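Local coordinates for protein D-aminoacyl-tRNA deacylase 1 (Homo sapiens, PDB 2OKV) that removes D-amino acids from mischarged tRNAs, and glycine from tRNA(Ala), by hydrolysing the ester bond, and may also act in DNA replication, at residues Ser64-Val67 / Met68-Gln71; Leu110-Leu113 / Arg114-Arg118; Leu42-Met45 / Val46-Ile49. All blocks are in the same frame, centred on the assembly; numbering follows the deposited sequence.

In the fold
After four strands the chain enters helix 39-51, where contact 3 (42-45 with 46-49) lies. After strand 53-55 the chain loops round and returns as strand 65-66, and contact 1 (64-67 with 68-71) lies where this strand passes into the short helix 67-70. The chain then runs into strand 73-78. Contact 2 (110-113 with 114-118) ends the long helix 99-116, before strand 122-124. The three follow in series; none encloses or crosses another. Each is local along the chain and closes no long loop. Gln112 and Leu113 pack on Leu42 and Val46, joining the two long helices. Tyr117 packs on Met68, tying contact 2 to contact 1.

Contact 1 (Ser64-Val67 / Met68-Gln71); sequences SKSV and MDKQ
A capping box between Ser66 and Asp69 starts the short helix 67-70. Ser66 is the N-cap. Its OG accepts from Asp69 N at 3.2 Å. In return Asp69 OD2 accepts from Ser66 N at 2.9 Å, in a nearly straight bond (N-H...O angle 172°). This donor comes to the anti side of OD2, 34° out of the carboxylate plane. The torsions suit the exchange. Ser66 OG sits between its own backbone N and carbonyl carbon (chi1 66°), and from there it faces Asp69 N. Asp69 CG lies beside its own backbone N, and the carboxylate swings back over the start of the helix. Lys70 N adds a bond to Ser66 O at 3.1 Å.

Lys65 brings its aliphatic chain across Asp69 at about a right angle, with Lys65 CD 3.7 Å from Asp69 CB. Lys70 CD lies 3.8 Å from Lys65 CB, and these two chains also cross at about a right angle. The two amines part. Lys65 NZ donates to a water that gives a weak bond to Asp69 O, while Lys70 NZ bonds to Glu56 O outside the turn.

Just before the cap, Ser64 and Lys65 both face Phe55 in a classic beta bulge. At the other end, Gln71 has positive phi and is the C-prime residue of a Schellman motif. There Gln71 N reaches Met68 O in a weak bond, and Tyr72 N pairs with Val67 O. The helix is thus capped at its start and closed at its end by a recognised motif.

The two bonds of the box satisfy backbone N-H groups that precede or open the helix. The carboxylate may also gain a little from the partial positive charge at the N-terminal end of this short helix.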
loop_
_atom_site.group_PDB
_atom_site.type_symbol
_atom_site.label_atom_id
_atom_site.label_comp_id
_atom_site.label_asym_id
_atom_site.label_seq_id
_atom_site.Cartn_x
_atom_site.Cartn_y
_atom_site.Cartn_z
ATOM N N SER B 64 -18.997 -3.107 -6.119
ATOM C CA SER B 64 -20.043 -4.120 -6.350
ATOM C C SER B 64 -19.526 -5.455 -6.883
ATOM O O SER B 64 -20.258 -6.434 -6.908
ATOM C CB SER B 64 -21.184 -3.582 -7.230
ATOM O OG SER B 64 -20.702 -2.999 -8.427
ATOM N N LYS B 65 -18.268 -5.496 -7.308
ATOM C CA LYS B 65 -17.716 -6.717 -7.878
ATOM C C LYS B 65 -16.326 -7.003 -7.319
ATOM O O LYS B 65 -15.505 -6.086 -7.153
ATOM C CB LYS B 65 -17.661 -6.620 -9.405
ATOM C CG LYS B 65 -19.006 -6.360 -10.096
ATOM C CD LYS B 65 -19.717 -7.627 -10.503
ATOM C CE LYS B 65 -21.058 -7.300 -11.161
ATOM N NZ LYS B 65 -21.647 -8.503 -11.816
ATOM N N SER B 66 -16.056 -8.273 -7.033
ATOM C CA SER B 66 -14.697 -8.690 -6.640
ATOM C C SER B 66 -13.829 -9.002 -7.861
ATOM O O SER B 66 -14.327 -9.067 -8.982
ATOM C CB SER B 66 -14.781 -9.927 -5.770
ATOM O OG SER B 66 -15.289 -11.020 -6.522
ATOM N N VAL B 67 -12.539 -9.242 -7.631
ATOM C CA VAL B 67 -11.623 -9.666 -8.684
ATOM C C VAL B 67 -12.167 -10.919 -9.412
ATOM O O VAL B 67 -12.027 -11.044 -10.625
ATOM C CB VAL B 67 -10.173 -9.871 -8.110
ATOM C CG1 VAL B 67 -10.084 -11.133 -7.245
ATOM C CG2 VAL B 67 -9.116 -9.887 -9.221
ATOM N N MET B 68 -12.795 -11.828 -8.669
ATOM C CA MET B 68 -13.315 -13.073 -9.241
ATOM C C MET B 68 -14.578 -12.833 -10.064
ATOM O O MET B 68 -14.779 -13.481 -11.094
ATOM C CB MET B 68 -13.627 -14.102 -8.153
ATOM C CG MET B 68 -12.426 -14.701 -7.484
ATOM S SD MET B 68 -12.803 -16.244 -6.632
ATOM C CE MET B 68 -13.979 -17.065 -7.708
ATOM N N ASP B 69 -15.432 -11.922 -9.596
ATOM C CA ASP B 69 -16.614 -11.500 -10.355
ATOM C C ASP B 69 -16.212 -10.960 -11.724
ATOM O O ASP B 69 -16.901 -11.204 -12.722
ATOM C CB ASP B 69 -17.388 -10.408 -9.605
ATOM C CG ASP B 69 -18.054 -10.917 -8.343
ATOM O OD1 ASP B 69 -18.408 -12.118 -8.294
ATOM O OD2 ASP B 69 -18.218 -10.116 -7.400
ATOM N N LYS B 70 -15.102 -10.216 -11.753
ATOM C CA LYS B 70 -14.623 -9.561 -12.967
ATOM C C LYS B 70 -13.750 -10.474 -13.824
ATOM O O LYS B 70 -13.432 -10.136 -14.974
ATOM C CB LYS B 70 -13.828 -8.293 -12.620
ATOM C CG LYS B 70 -14.594 -7.220 -11.868
ATOM C CD LYS B 70 -15.765 -6.678 -12.690
ATOM C CE LYS B 70 -15.318 -5.619 -13.692
ATOM N NZ LYS B 70 -16.529 -4.996 -14.345
ATOM N N GLN B 71 -13.375 -11.627 -13.267
ATOM C CA GLN B 71 -12.388 -12.516 -13.862
ATOM C C GLN B 71 -11.114 -11.725 -14.170
ATOM O O GLN B 71 -10.526 -11.857 -15.238
ATOM C CB GLN B 71 -12.941 -13.232 -15.108
ATOM C CG GLN B 71 -14.114 -14.181 -14.828
ATOM C CD GLN B 71 -13.688 -15.561 -14.305
ATOM O OE1 GLN B 71 -14.162 -16.006 -13.254
ATOM N NE2 GLN B 71 -12.807 -16.251 -15.048
HETATM O O HOH W 1 -19.392 -9.160 -13.499
#

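Contact 2 (Leu110-Leu113 / Arg114-Arg118); sequences LEQL and RKTYR
Thr116 OG1 lies beside its own backbone N (chi1 -58°), which points the hydroxyl back at the preceding turn of helix 99-116. Gln112 bends at chi2 (-63°), and this brings its amide to the same hydroxyl. Thr116 OG1 donates to Gln112 O at 2.8 Å. The ordinary helix bond from Thr116 N reaches Gln112 O as well, at 3.0 Å. The two donors come from opposite faces of the carbonyl plane. Gln112 OE1 is also 2.7 Å from Thr116 OG1. The Lys115 chain runs past that amide, with Lys115 CE 3.3 Å from Gln112 OE1.

On another side of the helix, Arg114 reaches back along the previous turn. Glu111 OE1 lies at the edge of the Arg114 guanidinium, in its plane, and makes a long salt bridge to Arg114 NE at 4.0 Å. The carboxylate is turned 58° from the guanidinium plane. Leu110 CD1 touches Arg114 NH2 at 3.8 Å.

Tyr117 is the first residue to leave helical geometry, yet Tyr117 N still bonds to Leu113 O at 3.0 Å. Tyr117 OH is hydrogen-bonded to Tyr72 O. Leu110, Leu113 and Tyr117 also pack on strand 73-78.

With two donors on Gln112 O, the last turn gains a side-chain bond beyond the backbone pattern. The Glu111 pair is too long to grip Arg114 firmly, and its attraction is probably mostly a matter of charge.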
loop_
_atom_site.group_PDB
_atom_site.type_symbol
_atom_site.label_atom_id
_atom_site.label_comp_id
_atom_site.label_asym_id
_atom_site.label_seq_id
_atom_site.Cartn_x
_atom_site.Cartn_y
_atom_site.Cartn_z
ATOM N N LEU B 110 -0.210 -19.034 -1.793
ATOM C CA LEU B 110 -0.420 -18.839 -3.234
ATOM C C LEU B 110 -1.151 -20.016 -3.842
ATOM O O LEU B 110 -1.983 -19.842 -4.735
ATOM C CB LEU B 110 0.901 -18.661 -3.972
ATOM C CG LEU B 110 1.517 -17.276 -4.079
ATOM C CD1 LEU B 110 2.731 -17.451 -4.957
ATOM C CD2 LEU B 110 0.579 -16.222 -4.677
ATOM N N GLU B 111 -0.833 -21.217 -3.364
ATOM C CA GLU B 111 -1.495 -22.422 -3.853
ATOM C C GLU B 111 -2.987 -22.488 -3.474
ATOM O O GLU B 111 -3.796 -22.974 -4.281
ATOM C CB GLU B 111 -0.717 -23.681 -3.421
ATOM C CG GLU B 111 -1.170 -24.999 -4.050
ATOM C CD GLU B 111 -1.032 -25.067 -5.580
ATOM O OE1 GLU B 111 -0.392 -24.197 -6.207
ATOM O OE2 GLU B 111 -1.587 -26.018 -6.163
ATOM N N GLN B 112 -3.360 -22.014 -2.275
ATOM C CA GLN B 112 -4.786 -21.972 -1.878
ATOM C C GLN B 112 -5.533 -20.963 -2.749
ATOM O O GLN B 112 -6.659 -21.210 -3.169
ATOM C CB GLN B 112 -5.005 -21.609 -0.393
ATOM C CG GLN B 112 -5.943 -22.570 0.446
ATOM C CD GLN B 112 -7.418 -22.669 0.010
ATOM O OE1 GLN B 112 -7.727 -23.013 -1.135
ATOM N NE2 GLN B 112 -8.338 -22.426 0.957
ATOM N N LEU B 113 -4.895 -19.819 -2.984
ATOM C CA LEU B 113 -5.416 -18.787 -3.868
ATOM C C LEU B 113 -5.713 -19.324 -5.263
ATOM O O LEU B 113 -6.791 -19.080 -5.803
ATOM C CB LEU B 113 -4.412 -17.640 -3.992
ATOM C CG LEU B 113 -4.620 -16.219 -3.463
ATOM C CD1 LEU B 113 -3.695 -15.299 -4.235
ATOM C CD2 LEU B 113 -6.043 -15.690 -3.522
ATOM N N ARG B 114 -4.741 -20.025 -5.849
ATOM C CA ARG B 114 -4.909 -20.633 -7.170
ATOM C C ARG B 114 -5.998 -21.704 -7.225
ATOM O O ARG B 114 -6.761 -21.759 -8.193
ATOM C CB ARG B 114 -3.605 -21.237 -7.663
ATOM C CG ARG B 114 -2.493 -20.245 -7.880
ATOM C CD ARG B 114 -1.410 -20.942 -8.696
ATOM N NE ARG B 114 -0.071 -20.763 -8.153
ATOM C CZ ARG B 114 0.749 -19.767 -8.468
ATOM N NH1 ARG B 114 0.368 -18.820 -9.327
ATOM N NH2 ARG B 114 1.949 -19.718 -7.913
ATOM N N LYS B 115 -6.072 -22.561 -6.212
ATOM C CA LYS B 115 -7.082 -23.614 -6.234
ATOM C C LYS B 115 -8.506 -23.099 -5.970
ATOM O O LYS B 115 -9.477 -23.703 -6.433
ATOM C CB LYS B 115 -6.700 -24.785 -5.322
ATOM C CG LYS B 115 -7.271 -24.775 -3.912
ATOM C CD LYS B 115 -7.070 -26.158 -3.290
ATOM C CE LYS B 115 -6.935 -26.109 -1.773
ATOM N NZ LYS B 115 -6.196 -27.334 -1.314
ATOM N N THR B 116 -8.617 -21.991 -5.238
ATOM C CA THR B 116 -9.917 -21.372 -4.927
ATOM C C THR B 116 -10.410 -20.502 -6.082
ATOM O O THR B 116 -11.618 -20.317 -6.253
ATOM C CB THR B 116 -9.845 -20.533 -3.617
ATOM O OG1 THR B 116 -9.423 -21.378 -2.543
ATOM C CG2 THR B 116 -11.214 -19.916 -3.246
ATOM N N TYR B 117 -9.468 -19.935 -6.840
ATOM C CA TYR B 117 -9.761 -19.091 -8.000
ATOM C C TYR B 117 -9.300 -19.799 -9.278
ATOM O O TYR B 117 -9.633 -20.965 -9.488
ATOM C CB TYR B 117 -9.084 -17.720 -7.832
ATOM C CG TYR B 117 -9.468 -16.648 -8.848
ATOM C CD1 TYR B 117 -10.626 -16.764 -9.652
ATOM C CD2 TYR B 117 -8.681 -15.507 -8.986
ATOM C CE1 TYR B 117 -10.972 -15.747 -10.580
ATOM C CE2 TYR B 117 -9.008 -14.502 -9.894
ATOM C CZ TYR B 117 -10.150 -14.621 -10.678
ATOM O OH TYR B 117 -10.439 -13.613 -11.565
ATOM N N ARG B 118 -8.543 -19.104 -10.124
ATOM C CA ARG B 118 -7.979 -19.701 -11.335
ATOM C C ARG B 118 -6.453 -19.506 -11.321
ATOM O O ARG B 118 -5.972 -18.377 -11.191
ATOM C CB ARG B 118 -8.593 -19.072 -12.594
ATOM C CG ARG B 118 -10.109 -19.255 -12.715
ATOM C CD ARG B 118 -10.654 -18.784 -14.059
ATOM N NE ARG B 118 -12.113 -18.940 -14.125
ATOM C CZ ARG B 118 -12.748 -20.010 -14.605
ATOM N NH1 ARG B 118 -14.083 -20.043 -14.611
ATOM N NH2 ARG B 118 -12.063 -21.050 -15.080
#

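Contact 3 (Leu42-Met45 / Val46-Ile49); sequences LEHM and VRKI
Val46 N bonds to Leu42 O, and three more backbone bonds of the same i to i+4 kind follow: Arg47 to Glu43, Lys48 to His44 and Ile49 to Met45. Ile49 N lies 3.0 Å from Met45 O in the last of them.

Among the side chains, His44 and Arg47 come closest to each other. The two lie side by side and point the same way. Arg47 bends at chi3 (-101°), which brings its guanidinium back over one face of the His44 ring. Arg47 NH1 stands 3.9 Å above the ring plane, over its centre. Arg47 NH2 is 3.2 Å from His44 ND1. The planes are 63° apart, not stacked flat. The other flat group has a neighbour too: Glu43 O lies 3.8 Å above one face of the Arg47 guanidinium. Glu43 OE2 itself bonds to Gln39.

These turns belong to the amphipathic helix 39-51. The more exposed side carries Glu43, His44, Arg47 and Lys48, with His44 and Lys48 touching Pro150. The buried side packs between helix 99-116 and strand 141-146.

On that side Met45 CG meets Ile49 CD1 at 3.8 Å, and both side chains rest on Leu145. Leu42 CD2 lies 4.3 Å from Val46 CG2. Leu42 packs on Phe105, while Val46 and Ile49 pack on Phe109.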
loop_
_atom_site.group_PDB
_atom_site.type_symbol
_atom_site.label_atom_id
_atom_site.label_comp_id
_atom_site.label_asym_id
_atom_site.label_seq_id
_atom_site.Cartn_x
_atom_site.Cartn_y
_atom_site.Cartn_z
ATOM N N LEU B 42 -4.330 -18.115 6.871
ATOM C CA LEU B 42 -4.048 -18.335 5.451
ATOM C C LEU B 42 -5.364 -18.454 4.675
ATOM O O LEU B 42 -5.582 -17.713 3.721
ATOM C CB LEU B 42 -3.209 -19.605 5.279
ATOM C CG LEU B 42 -2.662 -20.027 3.911
ATOM C CD1 LEU B 42 -1.549 -21.051 4.121
ATOM C CD2 LEU B 42 -3.771 -20.606 3.006
ATOM N N GLU B 43 -6.227 -19.377 5.100
ATOM C CA GLU B 43 -7.528 -19.613 4.440
ATOM C C GLU B 43 -8.473 -18.414 4.517
ATOM O O GLU B 43 -9.152 -18.077 3.536
ATOM C CB GLU B 43 -8.186 -20.883 4.989
ATOM C CG GLU B 43 -7.386 -22.127 4.594
ATOM C CD GLU B 43 -7.994 -23.454 5.012
ATOM O OE1 GLU B 43 -9.181 -23.483 5.401
ATOM O OE2 GLU B 43 -7.276 -24.490 4.931
ATOM N N HIS B 44 -8.494 -17.761 5.673
ATOM C CA HIS B 44 -9.323 -16.560 5.859
ATOM C C HIS B 44 -8.872 -15.386 4.985
ATOM O O HIS B 44 -9.698 -14.695 4.389
ATOM C CB HIS B 44 -9.363 -16.165 7.336
ATOM C CG HIS B 44 -10.306 -16.989 8.166
ATOM N ND1 HIS B 44 -10.315 -18.369 8.145
ATOM C CD2 HIS B 44 -11.261 -16.623 9.051
ATOM C CE1 HIS B 44 -11.237 -18.816 8.978
ATOM N NE2 HIS B 44 -11.824 -17.777 9.543
ATOM N N MET B 45 -7.563 -15.170 4.890
ATOM C CA MET B 45 -7.033 -14.092 4.051
ATOM C C MET B 45 -7.295 -14.329 2.556
ATOM O O MET B 45 -7.677 -13.399 1.840
ATOM C CB MET B 45 -5.541 -13.864 4.312
ATOM C CG MET B 45 -4.919 -12.681 3.546
ATOM S SD MET B 45 -5.709 -11.088 3.891
ATOM C CE MET B 45 -4.980 -10.623 5.461
ATOM N N VAL B 46 -7.107 -15.565 2.095
ATOM C CA VAL B 46 -7.466 -15.928 0.721
ATOM C C VAL B 46 -8.940 -15.559 0.421
ATOM O O VAL B 46 -9.233 -14.887 -0.567
ATOM C CB VAL B 46 -7.243 -17.415 0.462
ATOM C CG1 VAL B 46 -7.900 -17.845 -0.842
ATOM C CG2 VAL B 46 -5.731 -17.730 0.422
ATOM N N ARG B 47 -9.853 -16.010 1.278
ATOM C CA ARG B 47 -11.281 -15.727 1.086
ATOM C C ARG B 47 -11.562 -14.225 1.012
ATOM O O ARG B 47 -12.340 -13.767 0.159
ATOM C CB ARG B 47 -12.111 -16.389 2.180
ATOM C CG ARG B 47 -12.443 -17.841 1.870
ATOM C CD ARG B 47 -13.477 -18.428 2.836
ATOM N NE ARG B 47 -12.822 -19.254 3.856
ATOM C CZ ARG B 47 -12.777 -18.961 5.156
ATOM N NH1 ARG B 47 -13.373 -17.862 5.622
ATOM N NH2 ARG B 47 -12.141 -19.775 5.991
ATOM N N LYS B 48 -10.925 -13.451 1.891
ATOM C CA LYS B 48 -11.138 -11.999 1.911
ATOM C C LYS B 48 -10.644 -11.323 0.644
ATOM O O LYS B 48 -11.337 -10.457 0.105
ATOM C CB LYS B 48 -10.484 -11.341 3.135
ATOM C CG LYS B 48 -11.173 -11.655 4.466
ATOM C CD LYS B 48 -10.167 -11.557 5.605
ATOM C CE LYS B 48 -10.154 -10.198 6.250
ATOM N NZ LYS B 48 -11.109 -10.183 7.401
ATOM N N ILE B 49 -9.455 -11.716 0.176
ATOM C CA ILE B 49 -8.863 -11.113 -1.025
ATOM C C ILE B 49 -9.769 -11.395 -2.221
ATOM O O ILE B 49 -10.095 -10.495 -3.005
ATOM C CB ILE B 49 -7.428 -11.653 -1.303
ATOM C CG1 ILE B 49 -6.424 -11.074 -0.305
ATOM C CG2 ILE B 49 -6.971 -11.365 -2.746
ATOM C CD1 ILE B 49 -5.139 -11.895 -0.208
#